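Local coordinates for putative isochorismatase (Streptomyces avermitilis, PDB 3KL2), which probably acts as a hydrolase of the isochorismatase-like cysteine hydrolase family, although its substrate and biological role remain unknown, at residues E32-F37 and A78-A83; G133-A138 and E166-T171; F159-C164 and D184-T189; V179-D184 and M204-M209. All coordinates share one frame; numbering follows the deposited sequence.

Interaction 1 of 4, residues E32-F37 and A78-A83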
loop_
_atom_site.group_PDB
_atom_site.type_symbol
_atom_site.label_atom_id
_atom_site.label_comp_id
_atom_site.label_asym_id
_atom_site.label_seq_id
_atom_site.Cartn_x
_atom_site.Cartn_y
_atom_site.Cartn_z
ATOM N N GLU A 32 -2.004 8.059 19.143
ATOM C CA GLU A 32 -1.221 9.109 19.766
ATOM C C GLU A 32 -1.698 9.610 21.135
ATOM O O GLU A 32 -1.595 10.810 21.445
ATOM C CB GLU A 32 -1.072 10.262 18.781
ATOM C CG GLU A 32 0.019 9.933 17.748
ATOM C CD GLU A 32 -0.252 10.497 16.394
ATOM O OE1 GLU A 32 0.128 9.804 15.428
ATOM O OE2 GLU A 32 -0.860 11.598 16.310
ATOM N N TYR A 33 -2.146 8.696 21.994
ATOM C CA TYR A 33 -2.405 9.105 23.346
ATOM C C TYR A 33 -1.096 9.221 24.116
ATOM O O TYR A 33 -0.889 8.483 25.071
ATOM C CB TYR A 33 -3.330 8.140 24.022
ATOM C CG TYR A 33 -4.774 8.221 23.588
ATOM C CD1 TYR A 33 -5.720 8.895 24.339
ATOM C CD2 TYR A 33 -5.192 7.584 22.430
ATOM C CE1 TYR A 33 -7.077 8.913 23.947
ATOM C CE2 TYR A 33 -6.511 7.624 22.025
ATOM C CZ TYR A 33 -7.446 8.270 22.796
ATOM O OH TYR A 33 -8.737 8.249 22.350
ATOM N N GLN A 34 -0.242 10.163 23.688
ATOM C CA GLN A 34 1.065 10.368 24.247
ATOM C C GLN A 34 1.092 11.673 25.025
ATOM O O GLN A 34 0.343 12.588 24.704
ATOM C CB GLN A 34 2.134 10.425 23.143
ATOM C CG GLN A 34 2.412 9.058 22.473
ATOM C CD GLN A 34 2.943 9.214 21.107
ATOM O OE1 GLN A 34 2.164 9.355 20.158
ATOM N NE2 GLN A 34 4.266 9.288 20.981
ATOM N N ASN A 35 1.992 11.763 26.008
ATOM C CA ASN A 35 2.104 12.917 26.860
ATOM C C ASN A 35 2.135 14.192 26.042
ATOM O O ASN A 35 1.458 15.155 26.391
ATOM C CB ASN A 35 3.341 12.844 27.786
ATOM C CG ASN A 35 3.208 11.778 28.860
ATOM O OD1 ASN A 35 2.183 11.705 29.544
ATOM N ND2 ASN A 35 4.243 10.916 28.999
ATOM N N GLU A 36 2.850 14.164 24.917
ATOM C CA GLU A 36 3.035 15.360 24.094
ATOM C C GLU A 36 1.718 16.100 23.793
ATOM O O GLU A 36 1.721 17.330 23.644
ATOM C CB GLU A 36 3.788 15.033 22.803
ATOM C CG GLU A 36 4.679 16.169 22.356
ATOM C CD GLU A 36 5.994 16.179 23.101
ATOM O OE1 GLU A 36 6.906 15.455 22.632
ATOM O OE2 GLU A 36 6.123 16.920 24.126
ATOM N N PHE A 37 0.611 15.352 23.769
ATOM C CA PHE A 37 -0.739 15.890 23.545
ATOM C C PHE A 37 -1.575 15.934 24.814
ATOM O O PHE A 37 -2.258 16.925 25.085
ATOM C CB PHE A 37 -1.517 14.979 22.554
ATOM C CG PHE A 37 -1.220 15.209 21.103
ATOM C CD1 PHE A 37 -1.244 16.478 20.551
ATOM C CD2 PHE A 37 -1.028 14.137 20.261
ATOM C CE1 PHE A 37 -1.001 16.685 19.156
ATOM C CE2 PHE A 37 -0.792 14.318 18.874
ATOM C CZ PHE A 37 -0.776 15.576 18.332
ATOM N N ALA A 78 -1.115 3.317 18.936
ATOM C CA ALA A 78 -0.417 3.793 17.755
ATOM C C ALA A 78 0.227 5.110 18.088
ATOM O O ALA A 78 -0.295 6.156 17.759
ATOM C CB ALA A 78 -1.364 3.913 16.575
ATOM N N PRO A 79 1.380 5.061 18.773
ATOM C CA PRO A 79 2.127 6.254 19.106
ATOM C C PRO A 79 2.982 6.663 17.945
ATOM O O PRO A 79 3.346 5.829 17.133
ATOM C CB PRO A 79 2.991 5.802 20.290
ATOM C CG PRO A 79 3.319 4.398 19.986
ATOM C CD PRO A 79 2.051 3.853 19.260
ATOM N N ILE A 80 3.290 7.938 17.834
ATOM C CA ILE A 80 4.225 8.397 16.813
ATOM C C ILE A 80 5.520 8.793 17.540
ATOM O O ILE A 80 5.446 9.415 18.605
ATOM C CB ILE A 80 3.589 9.557 16.021
ATOM C CG1 ILE A 80 4.477 10.003 14.862
ATOM C CG2 ILE A 80 3.360 10.761 16.881
ATOM C CD1 ILE A 80 4.004 11.313 14.209
ATOM N N THR A 81 6.691 8.459 16.992
ATOM C CA THR A 81 7.977 8.814 17.613
ATOM C C THR A 81 8.999 9.090 16.539
ATOM O O THR A 81 8.833 8.561 15.439
ATOM C CB THR A 81 8.556 7.630 18.407
ATOM O OG1 THR A 81 8.847 6.593 17.480
ATOM C CG2 THR A 81 7.612 7.108 19.441
ATOM N N PHE A 82 10.067 9.842 16.838
ATOM C CA PHE A 82 11.129 10.109 15.849
ATOM C C PHE A 82 12.493 9.952 16.499
ATOM O O PHE A 82 12.690 10.419 17.586
ATOM C CB PHE A 82 11.003 11.515 15.170
ATOM C CG PHE A 82 9.643 11.742 14.525
ATOM C CD1 PHE A 82 9.469 11.582 13.162
ATOM C CD2 PHE A 82 8.531 12.032 15.305
ATOM C CE1 PHE A 82 8.220 11.732 12.571
ATOM C CE2 PHE A 82 7.271 12.204 14.710
ATOM C CZ PHE A 82 7.126 12.046 13.336
ATOM N N ALA A 83 13.417 9.263 15.835
ATOM C CA ALA A 83 14.783 9.229 16.282
ATOM C C ALA A 83 15.252 10.678 16.408
ATOM O O ALA A 83 14.924 11.511 15.574
ATOM C CB ALA A 83 15.673 8.453 15.297
#

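Interaction 2 of 4, residues G133-A138 and E166-T171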
loop_
_atom_site.group_PDB
_atom_site.type_symbol
_atom_site.label_atom_id
_atom_site.label_comp_id
_atom_site.label_asym_id
_atom_site.label_seq_id
_atom_site.Cartn_x
_atom_site.Cartn_y
_atom_site.Cartn_z
ATOM N N GLY A 133 4.169 9.296 10.092
ATOM C CA GLY A 133 3.342 10.255 9.415
ATOM C C GLY A 133 2.056 10.298 10.155
ATOM O O GLY A 133 2.006 10.001 11.340
ATOM N N LEU A 134 1.001 10.677 9.448
ATOM C CA LEU A 134 -0.285 10.933 10.065
ATOM C C LEU A 134 -1.217 9.768 9.933
ATOM O O LEU A 134 -1.948 9.388 10.885
ATOM C CB LEU A 134 -0.909 12.174 9.429
ATOM C CG LEU A 134 -0.101 13.500 9.480
ATOM C CD1 LEU A 134 0.535 13.765 10.884
ATOM C CD2 LEU A 134 0.923 13.561 8.395
ATOM N N ASP A 135 -1.274 9.214 8.736
ATOM C CA ASP A 135 -2.113 8.039 8.525
ATOM C C ASP A 135 -1.485 6.846 9.250
ATOM O O ASP A 135 -0.360 6.525 9.011
ATOM C CB ASP A 135 -2.203 7.781 7.021
ATOM C CG ASP A 135 -3.093 6.612 6.691
ATOM O OD1 ASP A 135 -3.610 5.936 7.623
ATOM O OD2 ASP A 135 -3.259 6.351 5.475
ATOM N N THR A 136 -2.192 6.202 10.156
ATOM C CA THR A 136 -1.632 5.063 10.855
ATOM C C THR A 136 -1.324 3.892 9.851
ATOM O O THR A 136 -0.353 3.136 10.021
ATOM C CB THR A 136 -2.606 4.601 12.029
ATOM O OG1 THR A 136 -2.962 5.730 12.836
ATOM C CG2 THR A 136 -1.955 3.571 12.952
ATOM N N PHE A 137 -2.114 3.730 8.788
ATOM C CA PHE A 137 -1.828 2.675 7.806
ATOM C C PHE A 137 -0.598 2.929 6.945
ATOM O O PHE A 137 -0.091 1.995 6.360
ATOM C CB PHE A 137 -3.039 2.442 6.912
ATOM C CG PHE A 137 -4.216 1.776 7.622
ATOM C CD1 PHE A 137 -4.300 0.401 7.690
ATOM C CD2 PHE A 137 -5.203 2.529 8.224
ATOM C CE1 PHE A 137 -5.379 -0.241 8.329
ATOM C CE2 PHE A 137 -6.314 1.908 8.869
ATOM C CZ PHE A 137 -6.392 0.519 8.925
ATOM N N ALA A 138 -0.083 4.153 6.866
ATOM C CA ALA A 138 0.991 4.458 5.850
ATOM C C ALA A 138 2.440 4.137 6.268
ATOM O O ALA A 138 3.300 4.053 5.424
ATOM C CB ALA A 138 0.916 5.939 5.373
ATOM N N GLU A 166 -8.515 11.411 11.127
ATOM C CA GLU A 166 -9.206 11.403 9.864
ATOM C C GLU A 166 -8.436 10.628 8.781
ATOM O O GLU A 166 -9.050 9.949 7.966
ATOM C CB GLU A 166 -9.526 12.803 9.421
ATOM C CG GLU A 166 -10.753 12.851 8.548
ATOM C CD GLU A 166 -11.104 14.246 8.084
ATOM O OE1 GLU A 166 -11.325 15.092 8.945
ATOM O OE2 GLU A 166 -11.173 14.479 6.862
ATOM N N SER A 167 -7.104 10.726 8.771
ATOM C CA SER A 167 -6.329 10.035 7.738
ATOM C C SER A 167 -6.433 8.512 7.860
ATOM O O SER A 167 -6.586 7.809 6.859
ATOM C CB SER A 167 -4.892 10.425 7.786
ATOM O OG SER A 167 -4.760 11.714 7.307
ATOM N N THR A 168 -6.361 8.032 9.097
ATOM C CA THR A 168 -6.522 6.651 9.392
ATOM C C THR A 168 -7.921 6.118 9.066
ATOM O O THR A 168 -8.064 5.001 8.645
ATOM C CB THR A 168 -6.233 6.446 10.862
ATOM O OG1 THR A 168 -4.889 6.880 11.134
ATOM C CG2 THR A 168 -6.447 4.937 11.281
ATOM N N MET A 169 -8.956 6.877 9.367
ATOM C CA MET A 169 -10.337 6.580 8.962
ATOM C C MET A 169 -10.462 6.461 7.433
ATOM O O MET A 169 -11.046 5.526 6.898
ATOM C CB MET A 169 -11.208 7.731 9.430
ATOM C CG MET A 169 -12.758 7.570 9.199
ATOM S SD MET A 169 -13.604 9.108 9.610
ATOM C CE MET A 169 -12.819 10.278 8.523
ATOM N N ARG A 170 -9.891 7.414 6.708
ATOM C CA ARG A 170 -10.025 7.379 5.258
ATOM C C ARG A 170 -9.414 6.097 4.679
ATOM O O ARG A 170 -10.073 5.336 3.935
ATOM C CB ARG A 170 -9.463 8.643 4.640
ATOM C CG ARG A 170 -10.311 9.854 4.930
ATOM C CD ARG A 170 -9.600 11.174 4.575
ATOM N NE ARG A 170 -10.497 12.317 4.797
ATOM C CZ ARG A 170 -11.205 12.929 3.851
ATOM N NH1 ARG A 170 -11.105 12.575 2.560
ATOM N NH2 ARG A 170 -11.996 13.942 4.199
ATOM N N THR A 171 -8.185 5.820 5.080
ATOM C CA THR A 171 -7.473 4.666 4.587
ATOM C C THR A 171 -8.151 3.380 5.107
ATOM O O THR A 171 -8.314 2.418 4.368
ATOM C CB THR A 171 -5.937 4.776 4.904
ATOM O OG1 THR A 171 -5.441 5.978 4.319
ATOM C CG2 THR A 171 -5.075 3.583 4.352
#

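Interaction 3 of 4, residues F159-C164 and D184-T189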
loop_
_atom_site.group_PDB
_atom_site.type_symbol
_atom_site.label_atom_id
_atom_site.label_comp_id
_atom_site.label_asym_id
_atom_site.label_seq_id
_atom_site.Cartn_x
_atom_site.Cartn_y
_atom_site.Cartn_z
ATOM N N PHE A 159 -5.876 11.447 18.529
ATOM C CA PHE A 159 -5.481 12.771 18.074
ATOM C C PHE A 159 -4.862 12.643 16.683
ATOM O O PHE A 159 -4.338 11.561 16.329
ATOM C CB PHE A 159 -4.364 13.306 18.964
ATOM C CG PHE A 159 -4.723 13.482 20.415
ATOM C CD1 PHE A 159 -5.108 14.728 20.894
ATOM C CD2 PHE A 159 -4.601 12.436 21.303
ATOM C CE1 PHE A 159 -5.370 14.930 22.222
ATOM C CE2 PHE A 159 -4.849 12.612 22.626
ATOM C CZ PHE A 159 -5.252 13.871 23.100
ATOM N N LEU A 160 -4.948 13.675 15.843
ATOM C CA LEU A 160 -5.904 14.758 15.929
ATOM C C LEU A 160 -7.120 14.433 15.101
ATOM O O LEU A 160 -6.978 13.944 13.972
ATOM C CB LEU A 160 -5.318 16.028 15.359
ATOM C CG LEU A 160 -4.134 16.598 16.126
ATOM C CD1 LEU A 160 -3.308 17.516 15.204
ATOM C CD2 LEU A 160 -4.618 17.288 17.378
ATOM N N THR A 161 -8.298 14.798 15.622
ATOM C CA THR A 161 -9.563 14.634 14.926
ATOM C C THR A 161 -9.507 14.838 13.413
ATOM O O THR A 161 -9.977 13.980 12.691
ATOM C CB THR A 161 -10.558 15.644 15.398
ATOM O OG1 THR A 161 -10.722 15.518 16.806
ATOM C CG2 THR A 161 -11.893 15.439 14.675
ATOM N N ASN A 162 -8.976 15.978 12.942
ATOM C CA ASN A 162 -8.976 16.254 11.498
ATOM C C ASN A 162 -7.674 15.921 10.802
ATOM O O ASN A 162 -7.552 16.150 9.602
ATOM C CB ASN A 162 -9.400 17.705 11.166
ATOM C CG ASN A 162 -8.529 18.730 11.854
ATOM O OD1 ASN A 162 -8.159 18.565 13.017
ATOM N ND2 ASN A 162 -8.151 19.756 11.128
ATOM N N CYS A 163 -6.716 15.356 11.525
ATOM C CA CYS A 163 -5.447 15.034 10.946
ATOM C C CYS A 163 -5.258 13.511 10.904
ATOM O O CYS A 163 -5.872 12.846 10.077
ATOM C CB CYS A 163 -4.348 15.774 11.687
ATOM S SG CYS A 163 -2.788 15.745 10.777
ATOM N N CYS A 164 -4.476 12.978 11.838
ATOM C CA CYS A 164 -4.164 11.555 11.957
ATOM C C CYS A 164 -5.405 10.671 12.143
ATOM O O CYS A 164 -5.459 9.574 11.606
ATOM C CB CYS A 164 -3.193 11.350 13.137
ATOM S SG CYS A 164 -1.835 12.613 13.209
ATOM N N ASP A 184 -16.735 11.257 20.797
ATOM C CA ASP A 184 -16.303 11.877 22.057
ATOM C C ASP A 184 -15.004 11.281 22.638
ATOM O O ASP A 184 -14.781 11.402 23.840
ATOM C CB ASP A 184 -17.432 11.893 23.134
ATOM C CG ASP A 184 -17.941 10.500 23.488
ATOM O OD1 ASP A 184 -17.458 9.549 22.859
ATOM O OD2 ASP A 184 -18.835 10.340 24.367
ATOM N N CYS A 185 -14.155 10.657 21.814
ATOM C CA CYS A 185 -12.801 10.220 22.254
ATOM C C CYS A 185 -11.733 10.708 21.301
ATOM O O CYS A 185 -10.712 10.070 21.101
ATOM C CB CYS A 185 -12.713 8.712 22.365
ATOM S SG CYS A 185 -13.794 7.988 23.546
ATOM N N VAL A 186 -11.972 11.847 20.687
ATOM C CA VAL A 186 -10.987 12.439 19.819
ATOM C C VAL A 186 -10.868 13.924 20.126
ATOM O O VAL A 186 -11.783 14.487 20.722
ATOM C CB VAL A 186 -11.338 12.225 18.328
ATOM C CG1 VAL A 186 -11.342 10.718 17.992
ATOM C CG2 VAL A 186 -12.625 12.894 17.987
ATOM N N ALA A 187 -9.760 14.545 19.726
ATOM C CA ALA A 187 -9.537 15.965 19.946
ATOM C C ALA A 187 -8.663 16.567 18.851
ATOM O O ALA A 187 -7.930 15.859 18.154
ATOM C CB ALA A 187 -8.923 16.241 21.359
ATOM N N ALA A 188 -8.775 17.889 18.711
ATOM C CA ALA A 188 -8.081 18.641 17.708
ATOM C C ALA A 188 -7.580 19.929 18.318
ATOM O O ALA A 188 -7.769 20.184 19.503
ATOM C CB ALA A 188 -9.020 18.956 16.576
ATOM N N THR A 189 -6.955 20.748 17.484
ATOM C CA THR A 189 -6.391 21.982 17.943
ATOM C C THR A 189 -7.445 23.105 17.945
ATOM O O THR A 189 -7.165 24.205 18.370
ATOM C CB THR A 189 -5.170 22.375 17.064
ATOM O OG1 THR A 189 -5.567 22.433 15.687
ATOM C CG2 THR A 189 -4.050 21.361 17.204
#

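Interaction 4 of 4, residues V179-D184 and M204-M209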
loop_
_atom_site.group_PDB
_atom_site.type_symbol
_atom_site.label_atom_id
_atom_site.label_comp_id
_atom_site.label_asym_id
_atom_site.label_seq_id
_atom_site.Cartn_x
_atom_site.Cartn_y
_atom_site.Cartn_z
ATOM N N VAL A 179 -14.976 0.928 9.769
ATOM C CA VAL A 179 -14.437 1.909 10.718
ATOM C C VAL A 179 -15.526 2.523 11.612
ATOM O O VAL A 179 -16.536 2.986 11.132
ATOM C CB VAL A 179 -13.732 3.044 9.966
ATOM C CG1 VAL A 179 -12.965 3.908 10.933
ATOM C CG2 VAL A 179 -12.809 2.441 8.865
ATOM N N ILE A 180 -15.307 2.531 12.906
ATOM C CA ILE A 180 -16.176 3.230 13.843
ATOM C C ILE A 180 -15.303 4.325 14.457
ATOM O O ILE A 180 -14.207 4.033 14.938
ATOM C CB ILE A 180 -16.657 2.291 14.947
ATOM C CG1 ILE A 180 -17.647 1.279 14.395
ATOM C CG2 ILE A 180 -17.311 3.055 16.087
ATOM C CD1 ILE A 180 -17.835 0.109 15.334
ATOM N N THR A 181 -15.753 5.579 14.371
ATOM C CA THR A 181 -15.063 6.700 15.023
ATOM C C THR A 181 -15.795 7.059 16.291
ATOM O O THR A 181 -17.006 7.170 16.285
ATOM C CB THR A 181 -14.968 7.959 14.136
ATOM O OG1 THR A 181 -16.259 8.279 13.604
ATOM C CG2 THR A 181 -13.976 7.721 12.983
ATOM N N LEU A 182 -15.031 7.221 17.362
ATOM C CA LEU A 182 -15.516 7.572 18.656
ATOM C C LEU A 182 -15.561 9.094 18.732
ATOM O O LEU A 182 -14.522 9.759 19.008
ATOM C CB LEU A 182 -14.605 7.017 19.746
ATOM C CG LEU A 182 -14.622 5.496 20.008
ATOM C CD1 LEU A 182 -13.403 5.073 20.778
ATOM C CD2 LEU A 182 -15.876 5.096 20.769
ATOM N N THR A 183 -16.758 9.638 18.491
ATOM C CA THR A 183 -16.953 11.093 18.362
ATOM C C THR A 183 -16.554 11.857 19.617
ATOM O O THR A 183 -16.058 12.970 19.501
ATOM C CB THR A 183 -18.418 11.445 17.995
ATOM O OG1 THR A 183 -19.315 10.922 19.000
ATOM C CG2 THR A 183 -18.773 10.850 16.607
ATOM N N ASP A 184 -16.735 11.257 20.797
ATOM C CA ASP A 184 -16.303 11.877 22.057
ATOM C C ASP A 184 -15.004 11.281 22.638
ATOM O O ASP A 184 -14.781 11.402 23.840
ATOM C CB ASP A 184 -17.432 11.893 23.134
ATOM C CG ASP A 184 -17.941 10.500 23.488
ATOM O OD1 ASP A 184 -17.458 9.549 22.859
ATOM O OD2 ASP A 184 -18.835 10.340 24.367
ATOM N N MET A 204 -18.868 10.031 5.896
ATOM C CA MET A 204 -18.494 9.548 4.575
ATOM C C MET A 204 -17.569 8.324 4.675
ATOM O O MET A 204 -17.469 7.558 3.732
ATOM C CB MET A 204 -17.736 10.635 3.794
ATOM C CG MET A 204 -18.507 11.920 3.326
ATOM S SD MET A 204 -17.320 13.048 2.482
ATOM C CE MET A 204 -18.498 13.967 1.481
ATOM N N PHE A 205 -16.836 8.179 5.771
ATOM C CA PHE A 205 -15.792 7.161 5.852
ATOM C C PHE A 205 -15.969 6.251 7.042
ATOM O O PHE A 205 -15.161 5.352 7.232
ATOM C CB PHE A 205 -14.414 7.820 5.920
ATOM C CG PHE A 205 -14.063 8.598 4.688
ATOM C CD1 PHE A 205 -13.667 7.942 3.532
ATOM C CD2 PHE A 205 -14.171 9.978 4.656
ATOM C CE1 PHE A 205 -13.353 8.657 2.348
ATOM C CE2 PHE A 205 -13.829 10.703 3.489
ATOM C CZ PHE A 205 -13.425 10.027 2.335
ATOM N N SER A 206 -17.017 6.473 7.839
ATOM C CA SER A 206 -17.162 5.753 9.094
ATOM C C SER A 206 -18.600 5.692 9.612
ATOM O O SER A 206 -19.549 6.218 9.000
ATOM C CB SER A 206 -16.195 6.301 10.176
ATOM O OG SER A 206 -16.665 7.473 10.825
ATOM N N VAL A 207 -18.745 4.977 10.716
ATOM C CA VAL A 207 -19.983 4.981 11.474
ATOM C C VAL A 207 -19.644 5.686 12.784
ATOM O O VAL A 207 -19.054 5.072 13.668
ATOM C CB VAL A 207 -20.492 3.558 11.741
ATOM C CG1 VAL A 207 -21.875 3.595 12.460
ATOM C CG2 VAL A 207 -20.606 2.783 10.443
ATOM N N PRO A 208 -19.955 6.991 12.891
ATOM C CA PRO A 208 -19.613 7.693 14.127
ATOM C C PRO A 208 -20.504 7.264 15.306
ATOM O O PRO A 208 -21.735 7.166 15.155
ATOM C CB PRO A 208 -19.840 9.182 13.782
ATOM C CG PRO A 208 -20.011 9.231 12.324
ATOM C CD PRO A 208 -20.572 7.898 11.913
ATOM N N MET A 209 -19.872 6.985 16.445
ATOM C CA MET A 209 -20.600 6.661 17.663
ATOM C C MET A 209 -20.000 7.359 18.880
ATOM O O MET A 209 -18.887 7.918 18.861
ATOM C CB MET A 209 -20.628 5.145 17.917
ATOM C CG MET A 209 -20.725 4.325 16.665
ATOM S SD MET A 209 -21.466 2.696 16.853
ATOM C CE MET A 209 -23.190 3.304 16.929
#

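Interaction 1 of 4, residues E32-F37 and A78-A83
The flat carboxamide of Gln34 has Pro79 over one face, with Pro79 CB 3.5 Å from Gln34 CD, and two backbone groups of Ile80 beside its polar end. Gln34 NE2 donates to Ile80 O (2.7 Å, 168°), a partner lying almost in the amide plane. Gln34 OE1 accepts from Ile80 N at 2.9 Å, the donor tilted out of that plane. A glutamine suits this place because one side chain can offer both a donor and an acceptor to an extended backbone, much as a strand would. NE2 has a second acceptor in Ala113 O, so the amide's rotation is well defined.

The Glu32 side chain slants across that of Ile80, with OE1 3.5 Å from Ile80 CB, while Glu32 CG touches Ile80 CG2 at 3.5 Å. The polar partner of OE1 is Lys131, in a salt bridge. At the edge of the Phe37 ring, in its plane, lies Glu32 O.

Glu32 N bonds to Ala78 O at 2.9 Å, extending the pairing of the neighbouring parallel strands 26-31 and 75-78 at their C-terminal ends. Gln34 takes the N-cap position of helix 35-38, and residues 79-83 begin the long loop before helix 96-103.

Interaction 2 of 4, residues G133-A138 and E166-T171
Asp135 and Thr171 meet through a very short hydrogen bond, Thr171 OG1 to Asp135 OD2 at 2.5 Å, whose exact length is doubtful. Beside it, Thr168 OG1 accepts from Thr136 N (2.9 Å, 168°) and from Thr136 OG1 (2.8 Å). Phe137 adds the apolar part: its CB packs on Thr171 CG2 at 3.5 Å, and Thr168 O lies near the ring plane at the edge, 3.6 Å from Phe137 CE2. Threonine suits both helix positions, giving a hydroxyl to the polar side and a methyl to the ring.

The next shell holds these groups in place. With CG anti to the backbone N (chi1 -178°), Asp135 can turn OD1 back to Phe137 N, 2.9 Å away and above the carboxylate plane. This is the N-cap bond of the short helix 136-139, so the two oxygens of one carboxylate serve two helices. Thr168 OG1 also bonds to Cys164 O. Farther out, Lys131 reaches Gly133 O and Leu134 O, and Glu174 of the second subunit accepts from the backbone N of Leu134 and of Asp135.

The chemistry is that of a buried hydroxyl with two incoming bonds and one outgoing, next to a buried carboxylate; the capping N-H at OD1, with the Thr171 hydroxyl as a possible second donor, would probably favour its ionised form.

Interaction 3 of 4, residues F159-C164 and D184-T189
Thr161 leans against Val186, Ala187 and Ala188, at the end of strand 178-187. Its CB lies 3.8 Å from the methyl CB of Ala188. Beyond it, OG1 stands anti to the carbonyl carbon (chi1 -57°), a turn that carries it across the Ala187 peptide to within 3.4 Å of Val186 CG2. The hydroxyl is bonded to His194 ND1 of helix 191-205. The backbone of Thr161 makes the main link: Thr161 N donates to Ala187 O at 2.8 Å and 167°, from well above the carbonyl plane. The same oxygen receives a CA-H...O contact from Leu160 CA at 3.2 Å.

Small residues suit the strand side here. The short Ala187 side chain lets the Phe159 ring close in, CE1 to Ala187 CB 3.9 Å, and this ring also stacks with Phe37. Ala188 lets Leu160 CD2 approach its CA to 3.7 Å. Asn162 OD1 comes near Ala188 CB, while ND2 bonds to Glu193 and to Asp201 of the second subunit.

The peptide bond between Phe159 and Leu160 is cis, and a type I turn from Leu160 to Cys163 follows, closed by Cys163 N to Leu160 O at 2.8 Å. Cys163 is the N-cap of helix 164-174. A cis peptide followed by a tight turn, leading from a strand of the parallel sheet to a cysteine at a helix N-terminus, is consistent with the nucleophile loop of isochorismatase-like cysteine hydrolases, with Cys164 as the probable nucleophile.

Interaction 4 of 4, residues V179-D184 and M204-M209
Ile180 and Met209 project to the same face of the sheet and slant across one another, Ile180 CG2 touching Met209 CG at 3.7 Å; a branched and a flexible side chain pack well there. Thr181 and Pro208 point to the other face. There Thr181 OG1 sits between its backbone N and carbonyl carbon (chi1 50°) and donates to Ser206 OG at 2.9 Å; Ser206 OG is in turn bonded to Phe202 O, and threonine and serine suit such a chain of hydroxyls into helix 191-205.

These residues belong to a beta-alpha-beta crossover, in which helix 191-205 carries the chain from strand 178-187 to strand 207-209, an outermost strand of the parallel sheet within this chain. The strand axes approach to 4.6 Å at 30°. Met209 N bonds to Thr181 O (2.9 Å, 172°) and Val207 N to Val179 O (3.0 Å); Thr181 N to Val207 O is weak. Proline fits position 208 because the ladder needs no N-H there.

Thr183 grips Met209 O twice, through its backbone N at 2.8 Å, nearly in line with the carbonyl, and through OG1 at 3.0 Å from above the carbonyl plane. Its methyl CG2 presses tightly on Pro208 CB at 3.4 Å.

How the interactions relate
Interactions 1, 2 and 3 converge beyond the C-terminal ends of the parallel strands. Glu32 OE2 of interaction 1 lies 3.4 Å from Cys164 SG of interaction 3, and Leu134 O of interaction 2 is 3.2 Å from Cys164 CB. With Lys131 close to both Glu32 and Cys164, this grouping is consistent with the acid-lysine-cysteine triad of cysteine hydrolases. Interaction 4 is remote from interaction 1, about 22 Å between centres, but adjoins interactions 2 and 3. It shares Asp184 with interaction 3 and meets interaction 2 through Met169 of helix 164-174, whose SD is 3.7 Å from Thr181 CG2. Interactions 2, 3 and 4 also touch the second subunit.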